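Probable LacI-family transcriptional regulator (Corynebacterium glutamicum ATCC 13032, PDB 3BIL) probably acts as a DNA-binding transcriptional regulator of the LacI family, though its specific role is not known. Local coordinates at residues Leu138-Gln142 against Thr160-Ala164; Pro170-Ala175 against Pro324-Ile328. All blocks are in the same frame, centred on the assembly; numbering follows the deposited sequence.

Contact 1: Leu138-Gln142 against Thr160-Ala164; sequences LEDLQ and TIPTA
Gln142 and Ile161 mark the nearest backbone approach, with CA atoms 7.3 Å apart, where helix 135-143 passes the loop that leads into strand 163-167. Gln142 spans this gap with its whole length: CG lies anti to the backbone N (chi1 -168°) and the chain stays extended beyond it, carrying the amide out to the loop. There OG1 of Thr160 donates a hydrogen bond to Gln142 OE1 at 2.9 Å. The hydroxyl comes from the side of the carbonyl, in its plane and on a lone pair, with a C=O...donor angle of 107°. The amide nitrogen lies beside the loop backbone, Gln142 NE2 being 3.5 Å from Ile161 CA. Both segments belong to the alpha/beta fold of a periplasmic-binding-protein-like domain, in which the helix links the parallel strands 126-128 and 148-151; Val148, on the second of these, touches both Gln142 and Ile161. Ile161 points its CG1 branch at the helix. Its CD1 methyl comes 3.4 Å from Leu138 O and 4.5 Å from Leu138 CB, so the tip meets helix backbone as well as side chain. Next in sequence to Leu138, Glu139 is bent at chi2 (78°) and sets OE2 beside the same branch, at a slant, 3.1 Å from Ile161 CD1, a close approach to a methyl rather than a polar bond. Pro162 also packs on Ile306 of helix 296-308. Leu138, on the helix, touches Leu150 of strand 148-151 and Leu115 of helix 108-120.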
loop_
_atom_site.group_PDB
_atom_site.type_symbol
_atom_site.label_atom_id
_atom_site.label_comp_id
_atom_site.label_asym_id
_atom_site.label_seq_id
_atom_site.Cartn_x
_atom_site.Cartn_y
_atom_site.Cartn_z
ATOM N N LEU A 138 7.044 -16.695 -21.342
ATOM C CA LEU A 138 5.785 -17.040 -20.674
ATOM C C LEU A 138 5.025 -18.130 -21.421
ATOM O O LEU A 138 4.246 -18.863 -20.812
ATOM C CB LEU A 138 4.882 -15.796 -20.465
ATOM C CG LEU A 138 5.019 -14.890 -19.226
ATOM C CD1 LEU A 138 4.293 -13.598 -19.436
ATOM C CD2 LEU A 138 4.527 -15.558 -17.958
ATOM N N GLU A 139 5.248 -18.230 -22.733
ATOM C CA GLU A 139 4.617 -19.267 -23.542
ATOM C C GLU A 139 5.331 -20.594 -23.332
ATOM O O GLU A 139 4.693 -21.618 -23.090
ATOM C CB GLU A 139 4.642 -18.879 -25.013
ATOM C CG GLU A 139 3.301 -19.025 -25.691
ATOM C CD GLU A 139 2.361 -17.870 -25.364
ATOM O OE1 GLU A 139 1.974 -17.122 -26.296
ATOM O OE2 GLU A 139 2.009 -17.704 -24.175
ATOM N N ASP A 140 6.660 -20.549 -23.414
ATOM C CA ASP A 140 7.536 -21.692 -23.135
ATOM C C ASP A 140 7.232 -22.433 -21.828
ATOM O O ASP A 140 7.181 -23.673 -21.807
ATOM C CB ASP A 140 9.000 -21.242 -23.136
ATOM C CG ASP A 140 9.620 -21.257 -24.526
ATOM O OD1 ASP A 140 8.889 -21.169 -25.546
ATOM O OD2 ASP A 140 10.861 -21.361 -24.595
ATOM N N LEU A 141 7.044 -21.678 -20.744
ATOM C CA LEU A 141 6.724 -22.270 -19.449
ATOM C C LEU A 141 5.407 -23.038 -19.494
ATOM O O LEU A 141 5.259 -24.072 -18.838
ATOM C CB LEU A 141 6.689 -21.215 -18.343
ATOM C CG LEU A 141 7.969 -20.474 -17.954
ATOM C CD1 LEU A 141 7.730 -19.766 -16.642
ATOM C CD2 LEU A 141 9.189 -21.383 -17.840
ATOM N N GLN A 142 4.454 -22.534 -20.273
ATOM C CA GLN A 142 3.225 -23.269 -20.550
ATOM C C GLN A 142 3.559 -24.581 -21.263
ATOM O O GLN A 142 2.992 -25.627 -20.939
ATOM C CB GLN A 142 2.293 -22.419 -21.412
ATOM C CG GLN A 142 0.862 -22.941 -21.542
ATOM C CD GLN A 142 0.032 -22.112 -22.523
ATOM O OE1 GLN A 142 0.564 -21.538 -23.487
ATOM N NE2 GLN A 142 -1.280 -22.049 -22.280
ATOM N N THR A 160 -3.359 -18.402 -25.562
ATOM C CA THR A 160 -3.831 -19.670 -24.963
ATOM C C THR A 160 -3.826 -19.701 -23.438
ATOM O O THR A 160 -4.659 -20.416 -22.833
ATOM C CB THR A 160 -2.993 -20.942 -25.384
ATOM O OG1 THR A 160 -1.591 -20.664 -25.272
ATOM C CG2 THR A 160 -3.339 -21.420 -26.794
ATOM N N ILE A 161 -2.872 -18.978 -22.826
ATOM C CA ILE A 161 -2.686 -19.000 -21.348
ATOM C C ILE A 161 -3.902 -18.456 -20.630
ATOM O O ILE A 161 -4.314 -17.336 -20.911
ATOM C CB ILE A 161 -1.457 -18.199 -20.848
ATOM C CG1 ILE A 161 -0.284 -18.314 -21.813
ATOM C CG2 ILE A 161 -1.067 -18.670 -19.443
ATOM C CD1 ILE A 161 1.026 -17.957 -21.195
ATOM N N PRO A 162 -4.479 -19.242 -19.708
ATOM C CA PRO A 162 -5.714 -18.771 -19.074
ATOM C C PRO A 162 -5.465 -17.430 -18.387
ATOM O O PRO A 162 -4.469 -17.266 -17.686
ATOM C CB PRO A 162 -6.042 -19.861 -18.049
ATOM C CG PRO A 162 -5.219 -21.049 -18.437
ATOM C CD PRO A 162 -4.035 -20.554 -19.201
ATOM N N THR A 163 -6.335 -16.461 -18.633
ATOM C CA THR A 163 -6.214 -15.153 -18.008
ATOM C C THR A 163 -7.505 -14.806 -17.289
ATOM O O THR A 163 -8.584 -15.095 -17.790
ATOM C CB THR A 163 -5.933 -14.026 -19.031
ATOM O OG1 THR A 163 -6.980 -14.004 -19.997
ATOM C CG2 THR A 163 -4.596 -14.207 -19.748
ATOM N N ALA A 164 -7.377 -14.190 -16.116
ATOM C CA ALA A 164 -8.507 -13.623 -15.397
ATOM C C ALA A 164 -8.251 -12.128 -15.255
ATOM O O ALA A 164 -7.285 -11.731 -14.601
ATOM C CB ALA A 164 -8.674 -14.277 -14.022
#

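Contact 2: Pro170-Ala175 against Pro324-Ile328; sequences PGIAAA and PTALI
Gly171 and Ala326 bring the two backbones together, their CA atoms 4.5 Å apart, as the first turns of helix 169-181 lie across the end of strand 322-328; the short axes approach to 6.6 Å with their directions 46° apart. Gly171 presents bare main chain to the strand, and its CA comes 4.4 Å from Leu327 N. The CG2 methyl of Thr325 also faces Gly171, but it is modelled too near for its exact position to be trusted. The Thr325 hydroxyl is engaged away from the helix, in a hydrogen bond with the carbonyl of Asp293 on the adjoining strand. One helical turn beyond Gly171, Ala174 and Ala175 meet Leu327, the main apolar link. A chi1 of -175° swings CG of Leu327 away from its backbone N, and the forked end reaches the helix: CD1 lies 3.8 Å from Ala175 CB, while CD2 rests 3.8 Å from the main-chain C of Ala174 and 4.0 Å from Ala174 CB. At the start of the helix, Pro170 CB sits 3.7 Å from Thr325 O. Ile172, turned away from the strand, meets Phe206 of helix 197-212 and, with Ala175, Phe246 of strand 244-247. The packing of helix 169-181 on the strand through small residues and Leu327 is consistent with the layered alpha/beta architecture of the periplasmic-binding-protein-like fold, as in LacI-family regulators.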
loop_
_atom_site.group_PDB
_atom_site.type_symbol
_atom_site.label_atom_id
_atom_site.label_comp_id
_atom_site.label_asym_id
_atom_site.label_seq_id
_atom_site.Cartn_x
_atom_site.Cartn_y
_atom_site.Cartn_z
ATOM N N PRO A 170 -18.193 -1.607 -18.019
ATOM C CA PRO A 170 -19.346 -1.258 -17.178
ATOM C C PRO A 170 -19.136 -0.132 -16.185
ATOM O O PRO A 170 -19.977 0.752 -16.097
ATOM C CB PRO A 170 -19.674 -2.576 -16.476
ATOM C CG PRO A 170 -19.133 -3.643 -17.419
ATOM C CD PRO A 170 -17.863 -3.050 -17.927
ATOM N N GLY A 171 -18.019 -0.124 -15.457
ATOM C CA GLY A 171 -17.668 1.006 -14.555
ATOM C C GLY A 171 -17.382 2.322 -15.278
ATOM O O GLY A 171 -17.904 3.408 -14.888
ATOM N N ILE A 172 -16.591 2.242 -16.354
ATOM C CA ILE A 172 -16.261 3.443 -17.140
ATOM C C ILE A 172 -17.522 4.073 -17.760
ATOM O O ILE A 172 -17.795 5.321 -17.598
ATOM C CB ILE A 172 -15.160 3.177 -18.139
ATOM C CG1 ILE A 172 -13.873 2.797 -17.392
ATOM C CG2 ILE A 172 -14.897 4.411 -18.968
ATOM C CD1 ILE A 172 -12.774 2.129 -18.246
ATOM N N ALA A 173 -18.341 3.221 -18.382
ATOM C CA ALA A 173 -19.630 3.696 -18.935
ATOM C C ALA A 173 -20.505 4.346 -17.883
ATOM O O ALA A 173 -21.079 5.406 -18.141
ATOM C CB ALA A 173 -20.356 2.590 -19.574
ATOM N N ALA A 174 -20.590 3.771 -16.669
ATOM C CA ALA A 174 -21.412 4.437 -15.645
ATOM C C ALA A 174 -20.839 5.713 -15.105
ATOM O O ALA A 174 -21.583 6.700 -14.834
ATOM C CB ALA A 174 -21.753 3.508 -14.533
ATOM N N ALA A 175 -19.524 5.733 -14.922
ATOM C CA ALA A 175 -18.891 6.992 -14.537
ATOM C C ALA A 175 -19.113 8.055 -15.598
ATOM O O ALA A 175 -19.487 9.180 -15.254
ATOM C CB ALA A 175 -17.442 6.815 -14.260
ATOM N N PRO A 324 -16.643 -8.261 -13.958
ATOM C CA PRO A 324 -16.966 -6.899 -14.362
ATOM C C PRO A 324 -16.472 -5.907 -13.305
ATOM O O PRO A 324 -16.007 -6.302 -12.207
ATOM C CB PRO A 324 -18.493 -6.906 -14.395
ATOM C CG PRO A 324 -18.836 -7.772 -13.269
ATOM C CD PRO A 324 -17.814 -8.921 -13.351
ATOM N N THR A 325 -16.616 -4.631 -13.633
ATOM C CA THR A 325 -16.084 -3.548 -12.861
ATOM C C THR A 325 -17.289 -2.722 -12.406
ATOM O O THR A 325 -18.337 -2.771 -13.065
ATOM C CB THR A 325 -15.169 -2.770 -13.778
ATOM O OG1 THR A 325 -13.909 -2.576 -13.137
ATOM C CG2 THR A 325 -15.771 -1.459 -14.222
ATOM N N ALA A 326 -17.193 -2.012 -11.274
ATOM C CA ALA A 326 -18.379 -1.316 -10.777
ATOM C C ALA A 326 -18.100 0.095 -10.291
ATOM O O ALA A 326 -17.004 0.376 -9.839
ATOM C CB ALA A 326 -19.071 -2.163 -9.694
ATOM N N LEU A 327 -19.076 0.983 -10.409
ATOM C CA LEU A 327 -18.976 2.351 -9.879
ATOM C C LEU A 327 -19.548 2.483 -8.436
ATOM O O LEU A 327 -20.746 2.317 -8.228
ATOM C CB LEU A 327 -19.713 3.314 -10.807
ATOM C CG LEU A 327 -19.609 4.794 -10.462
ATOM C CD1 LEU A 327 -18.223 5.324 -10.820
ATOM C CD2 LEU A 327 -20.635 5.568 -11.267
ATOM N N ILE A 328 -18.684 2.795 -7.463
ATOM C CA ILE A 328 -19.062 3.140 -6.123
ATOM C C ILE A 328 -19.354 4.657 -6.090
ATOM O O ILE A 328 -18.439 5.474 -6.146
ATOM C CB ILE A 328 -17.913 2.778 -5.120
ATOM C CG1 ILE A 328 -17.286 1.413 -5.417
ATOM C CG2 ILE A 328 -18.371 2.839 -3.663
ATOM C CD1 ILE A 328 -18.228 0.227 -5.490
#

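How the contacts relate
Contact 1 closes along the chain before contact 2 opens, and the strand of the first, 163-167, runs straight on into the helix of the second, 169-181. The two centres are 28 Å apart and the nearest atoms about 9 Å, so they do not touch. Strands 163-167 and 322-328 are neighbours, probably joining the two contacts at the crossover between the sheets of the subdomains. The segments of contact 1 are separated by 17 residues, those of contact 2 by 148. As in LacI-family proteins generally, the chain probably passes here between the two subdomains of the ligand-binding core, with contact 1 belonging to one and contact 2 to the other.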